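Local coordinates for methyltransferase 1 (PDB 2I2X), which carries a corrinoid prosthetic group and acts as the methyl carrier in methanogenesis from methanol, taking the methyl group with MtaB and passing it to coenzyme M through MtaA, at residues Val135-Ile138 with Gly139-Ile142; Asp3-Glu6 with Ala7-Lys10. All coordinates share one frame; numbering follows the deposited sequence.

Contact 1 of 2, residues Val135-Ile138 with Gly139-Ile142; sequences VHDI and GKNI
D137 and K140 lie side by side and point the same way, joined by a salt bridge in which K140 NZ donates to D137 OD1 at 3.2 Å, meeting that oxygen nearly along its C-O axis. K140 starts with CG anti to its backbone N (chi1 180°), then bends at the second and third torsions, which brings the ammonium group back beside the D137 carboxylate. D156 makes a second, long and weak ion pair with the same NZ. N141 approaches D137 from another direction: its ND2 is 3.6 Å from D137 CB, with amide and carboxylate planes 25° apart. D137 and N141 are partly exposed, though K140 is buried, so this is the looser flank, held mainly by charge.

Two successive main-chain bonds link the flanks and start the helix: N141 N donates to D137 O at 2.9 Å and I142 N to I138 O at 2.9 Å. The closer-knit flank is that of I138, G139 and I142, all buried. Beside the second bond, I138 CG2 meets I142 CD1 at 4.1 Å, while the I138 side chain is also about 3 Å from the bound corrinoid and packs on T225 of a neighbouring subunit. G139 puts no side chain into this turn beside the cofactor.

The backbone N of I138 donates to the corrinoid, and H136, whose ND1 is hydrogen-bonded to D134, sends NE2 to the cobalt as its axial ligand. D134, H136 and G139 spell out the Asp-x-His-x-x-Gly signature of the Rossmann-like B12-binding domain, here carried by the loop after strand 125-130 and the first turn of helix 138-149.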
ATOM      1  N   VAL B 135      14.698   7.466  20.596  1.00 44.67           N
ATOM      2  CA  VAL B 135      14.123   7.436  21.952  1.00 44.66           C
ATOM      3  C   VAL B 135      13.437   6.088  22.246  1.00 44.19           C
ATOM      4  O   VAL B 135      12.985   5.825  23.372  1.00 44.15           O
ATOM      5  CB  VAL B 135      13.161   8.689  22.149  1.00 45.12           C
ATOM      6  CG1 VAL B 135      12.038   8.457  23.162  1.00 44.85           C
ATOM      7  CG2 VAL B 135      13.974   9.936  22.515  1.00 45.41           C
ATOM      8  N   HIS B 136      13.393   5.227  21.231  1.00 43.83           N
ATOM      9  CA  HIS B 136      12.778   3.899  21.336  1.00 43.29           C
ATOM     10  C   HIS B 136      13.629   2.926  22.172  1.00 43.58           C
ATOM     11  O   HIS B 136      14.575   2.316  21.687  1.00 43.72           O
ATOM     12  CB  HIS B 136      12.451   3.334  19.940  1.00 42.99           C
ATOM     13  CG  HIS B 136      11.597   4.243  19.102  1.00 41.79           C
ATOM     14  ND1 HIS B 136      12.097   5.354  18.452  1.00 41.67           N
ATOM     15  CD2 HIS B 136      10.275   4.211  18.815  1.00 40.09           C
ATOM     16  CE1 HIS B 136      11.124   5.966  17.802  1.00 40.11           C
ATOM     17  NE2 HIS B 136      10.007   5.294  18.008  1.00 39.89           N
ATOM     18  N   ASP B 137      13.232   2.814  23.436  1.00 43.94           N
ATOM     19  CA  ASP B 137      13.836   2.038  24.509  1.00 43.98           C
ATOM     20  C   ASP B 137      13.657   0.539  24.443  1.00 43.63           C
ATOM     21  O   ASP B 137      14.567  -0.214  24.804  1.00 43.48           O
ATOM     22  CB  ASP B 137      13.107   2.412  25.803  1.00 44.39           C
ATOM     23  CG  ASP B 137      13.865   3.387  26.632  1.00 47.06           C
ATOM     24  OD1 ASP B 137      15.033   3.093  26.970  1.00 49.68           O
ATOM     25  OD2 ASP B 137      13.287   4.446  26.972  1.00 50.82           O
ATOM     26  N   ILE B 138      12.448   0.124  24.070  1.00 42.92           N
ATOM     27  CA  ILE B 138      11.898  -1.156  24.498  1.00 42.41           C
ATOM     28  C   ILE B 138      12.680  -2.359  24.013  1.00 42.55           C
ATOM     29  O   ILE B 138      13.033  -3.231  24.802  1.00 42.61           O
ATOM     30  CB  ILE B 138      10.433  -1.279  24.087  1.00 42.40           C
ATOM     31  CG1 ILE B 138       9.623  -0.202  24.796  1.00 41.97           C
ATOM     32  CG2 ILE B 138       9.886  -2.673  24.409  1.00 42.02           C
ATOM     33  CD1 ILE B 138       8.336   0.083  24.134  1.00 41.80           C
ATOM     34  N   GLY B 139      12.948  -2.396  22.713  1.00 42.50           N
ATOM     35  CA  GLY B 139      13.725  -3.472  22.131  1.00 42.72           C
ATOM     36  C   GLY B 139      15.086  -3.596  22.787  1.00 42.52           C
ATOM     37  O   GLY B 139      15.563  -4.708  23.033  1.00 42.62           O
ATOM     38  N   LYS B 140      15.701  -2.449  23.066  1.00 42.51           N
ATOM     39  CA  LYS B 140      16.991  -2.397  23.757  1.00 42.78           C
ATOM     40  C   LYS B 140      16.886  -2.989  25.158  1.00 43.11           C
ATOM     41  O   LYS B 140      17.780  -3.700  25.597  1.00 42.66           O
ATOM     42  CB  LYS B 140      17.531  -0.963  23.817  1.00 42.40           C
ATOM     43  CG  LYS B 140      18.878  -0.832  24.527  1.00 41.24           C
ATOM     44  CD  LYS B 140      18.982   0.515  25.251  1.00 40.22           C
ATOM     45  CE  LYS B 140      18.308   0.504  26.617  1.00 38.90           C
ATOM     46  NZ  LYS B 140      18.041   1.904  27.074  1.00 39.58           N
ATOM     47  N   ASN B 141      15.777  -2.696  25.837  1.00 44.05           N
ATOM     48  CA  ASN B 141      15.499  -3.238  27.165  1.00 44.96           C
ATOM     49  C   ASN B 141      15.269  -4.743  27.157  1.00 45.91           C
ATOM     50  O   ASN B 141      15.598  -5.431  28.120  1.00 45.91           O
ATOM     51  CB  ASN B 141      14.306  -2.527  27.800  1.00 44.42           C
ATOM     52  CG  ASN B 141      14.586  -1.079  28.081  1.00 43.62           C
ATOM     53  OD1 ASN B 141      15.736  -0.682  28.192  1.00 44.32           O
ATOM     54  ND2 ASN B 141      13.544  -0.277  28.189  1.00 42.70           N
ATOM     55  N   ILE B 142      14.706  -5.250  26.069  1.00 47.09           N
ATOM     56  CA  ILE B 142      14.481  -6.674  25.963  1.00 48.63           C
ATOM     57  C   ILE B 142      15.808  -7.356  25.704  1.00 49.96           C
ATOM     58  O   ILE B 142      16.085  -8.425  26.254  1.00 50.12           O
ATOM     59  CB  ILE B 142      13.461  -7.030  24.870  1.00 48.59           C
ATOM     60  CG1 ILE B 142      12.117  -6.350  25.157  1.00 48.02           C
ATOM     61  CG2 ILE B 142      13.283  -8.552  24.778  1.00 48.35           C
ATOM     62  CD1 ILE B 142      11.091  -6.536  24.053  1.00 47.40           C
TER

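Contact 2 of 2, residues Asp3-Glu6 with Ala7-Lys10; sequences DFTE and ASLK
The F4 ring leans against the first turn of helix 6-12, touching both S8 and L9. Both come obliquely from the same side of the ring: CD2 lies 3.8 Å from S8 CB, CD1 3.9 Å from L9 CA and 4.1 Å from L9 CG. F4 and L9 cross at about a right angle. Beyond the turn, the ring packs on L358 of one neighbouring subunit and T342 of another. With an alanine in place of F4, S8 CB and L9 CG would probably lose their aromatic cover, and a gap would open toward both neighbours.

T5 is the N-cap. With chi1 at 68°, OG1 sits between its own backbone N and carbonyl carbon, which points it at S8 N, from which it accepts at 3.1 Å. The carbonyl oxygen T5 O takes L9 N at 3.0 Å in an almost straight bond (173°). S8 does not close a capping box directly: a water accepts from T5 N at 2.9 Å and donates to S8 OG at 2.9 Å. That hydroxyl is also hydrogen-bonded to E345 of a neighbouring subunit. E6 O carries the helix on by accepting K10 N.

F4 just before the cap and L9 four residues beyond it form a hydrophobic staple around a polar N-cap. The chemistry thus divides the labour: hydroxyl, carbonyl and water take up S8 N, L9 N and T5 N, while the aromatic and leucine side chains face partner subunits, L9 against Y362 of one of them.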
ATOM      1  N   ASP B   3     -25.223 -10.295  14.513  1.00  8.92           N
ATOM      2  CA  ASP B   3     -24.313 -11.209  15.200  1.00  7.22           C
ATOM      3  C   ASP B   3     -24.140 -12.463  14.341  1.00  6.18           C
ATOM      4  O   ASP B   3     -24.949 -12.746  13.489  1.00  5.20           O
ATOM      5  CB  ASP B   3     -24.831 -11.556  16.602  1.00  6.03           C
ATOM      6  CG  ASP B   3     -23.749 -12.194  17.485  1.00  7.23           C
ATOM      7  OD1 ASP B   3     -24.106 -12.959  18.411  1.00  7.25           O
ATOM      8  OD2 ASP B   3     -22.538 -11.956  17.260  1.00  4.03           O
ATOM      9  N   PHE B   4     -23.061 -13.184  14.567  1.00  5.90           N
ATOM     10  CA  PHE B   4     -22.800 -14.459  13.927  1.00  6.09           C
ATOM     11  C   PHE B   4     -23.478 -15.634  14.644  1.00  6.76           C
ATOM     12  O   PHE B   4     -23.703 -15.570  15.850  1.00  7.43           O
ATOM     13  CB  PHE B   4     -21.295 -14.713  13.983  1.00  5.47           C
ATOM     14  CG  PHE B   4     -20.511 -13.987  12.938  1.00  3.96           C
ATOM     15  CD1 PHE B   4     -19.256 -13.520  13.214  1.00  2.60           C
ATOM     16  CD2 PHE B   4     -21.022 -13.796  11.660  1.00  4.78           C
ATOM     17  CE1 PHE B   4     -18.516 -12.869  12.248  1.00  2.07           C
ATOM     18  CE2 PHE B   4     -20.277 -13.145  10.706  1.00  3.03           C
ATOM     19  CZ  PHE B   4     -19.016 -12.694  11.010  1.00  2.00           C
ATOM     20  N   THR B   5     -23.797 -16.702  13.907  1.00  6.88           N
ATOM     21  CA  THR B   5     -23.963 -18.027  14.509  1.00  6.98           C
ATOM     22  C   THR B   5     -22.559 -18.575  14.804  1.00  7.68           C
ATOM     23  O   THR B   5     -21.578 -18.066  14.283  1.00  8.22           O
ATOM     24  CB  THR B   5     -24.677 -19.032  13.568  1.00  6.63           C
ATOM     25  OG1 THR B   5     -23.826 -19.320  12.459  1.00  6.14           O
ATOM     26  CG2 THR B   5     -25.993 -18.507  13.072  1.00  4.78           C
ATOM     27  N   GLU B   6     -22.452 -19.608  15.629  1.00  8.34           N
ATOM     28  CA  GLU B   6     -21.161 -20.257  15.868  1.00  9.27           C
ATOM     29  C   GLU B   6     -20.542 -20.808  14.580  1.00  8.10           C
ATOM     30  O   GLU B   6     -19.376 -20.613  14.319  1.00  7.30           O
ATOM     31  CB  GLU B   6     -21.313 -21.374  16.903  1.00 10.30           C
ATOM     32  CG  GLU B   6     -21.989 -20.911  18.186  1.00 16.44           C
ATOM     33  CD  GLU B   6     -22.013 -21.972  19.277  1.00 23.58           C
ATOM     34  OE1 GLU B   6     -22.339 -23.146  18.978  1.00 26.43           O
ATOM     35  OE2 GLU B   6     -21.715 -21.624  20.445  1.00 27.31           O
ATOM     36  N   ALA B   7     -21.353 -21.484  13.776  1.00  7.92           N
ATOM     37  CA  ALA B   7     -20.938 -22.007  12.476  1.00  7.51           C
ATOM     38  C   ALA B   7     -20.314 -20.927  11.593  1.00  7.25           C
ATOM     39  O   ALA B   7     -19.289 -21.186  10.966  1.00  7.51           O
ATOM     40  CB  ALA B   7     -22.138 -22.671  11.753  1.00  7.12           C
ATOM     41  N   SER B   8     -20.941 -19.744  11.534  1.00  6.74           N
ATOM     42  CA  SER B   8     -20.447 -18.592  10.748  1.00  6.35           C
ATOM     43  C   SER B   8     -19.153 -17.997  11.309  1.00  6.66           C
ATOM     44  O   SER B   8     -18.178 -17.787  10.567  1.00  7.44           O
ATOM     45  CB  SER B   8     -21.494 -17.484  10.668  1.00  6.75           C
ATOM     46  OG  SER B   8     -22.564 -17.806   9.802  1.00  4.70           O
ATOM     47  N   LEU B   9     -19.101 -17.740  12.610  1.00  6.01           N
ATOM     48  CA  LEU B   9     -17.869 -17.202  13.166  1.00  6.37           C
ATOM     49  C   LEU B   9     -16.680 -18.102  12.787  1.00  6.72           C
ATOM     50  O   LEU B   9     -15.615 -17.636  12.362  1.00  6.98           O
ATOM     51  CB  LEU B   9     -17.965 -17.097  14.687  1.00  6.20           C
ATOM     52  CG  LEU B   9     -17.065 -16.115  15.443  1.00  6.42           C
ATOM     53  CD1 LEU B   9     -16.788 -16.594  16.828  1.00  4.47           C
ATOM     54  CD2 LEU B   9     -15.772 -15.770  14.754  1.00  2.00           C
ATOM     55  N   LYS B  10     -16.858 -19.401  12.961  1.00  7.27           N
ATOM     56  CA  LYS B  10     -15.799 -20.351  12.678  1.00  8.12           C
ATOM     57  C   LYS B  10     -15.317 -20.211  11.238  1.00  7.59           C
ATOM     58  O   LYS B  10     -14.142 -20.368  11.001  1.00  8.62           O
ATOM     59  CB  LYS B  10     -16.273 -21.771  12.970  1.00  8.56           C
ATOM     60  CG  LYS B  10     -15.181 -22.810  12.949  1.00 11.10           C
ATOM     61  CD  LYS B  10     -15.800 -24.153  13.325  1.00 13.64           C
ATOM     62  CE  LYS B  10     -14.823 -25.052  14.043  1.00 13.91           C
ATOM     63  NZ  LYS B  10     -14.012 -25.771  13.056  1.00 12.61           N
TER
HETATM   64  O   HOH W   1     -24.288 -15.938  11.180  1.00  6.83           O

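How the contacts relate
Both contacts are helix starts, yet they lie far apart in the fold. Contact 1 is buried, near the centre of the chain, in the corrinoid-binding domain, while contact 2 is partly exposed on the N-terminal arm, about 42 Å from that centre and away from the annotated sites. Their centres are 40 Å apart, nearest atoms about 30 Å, and no residue or helix is shared. Charge and cofactor dominate at 135-142; at 3-10 a threonine cap, a water and an aromatic-aliphatic pair do the work. Neighbouring subunits touch each of them, but they take a larger share of contact 2, where they supply polar as well as packing partners.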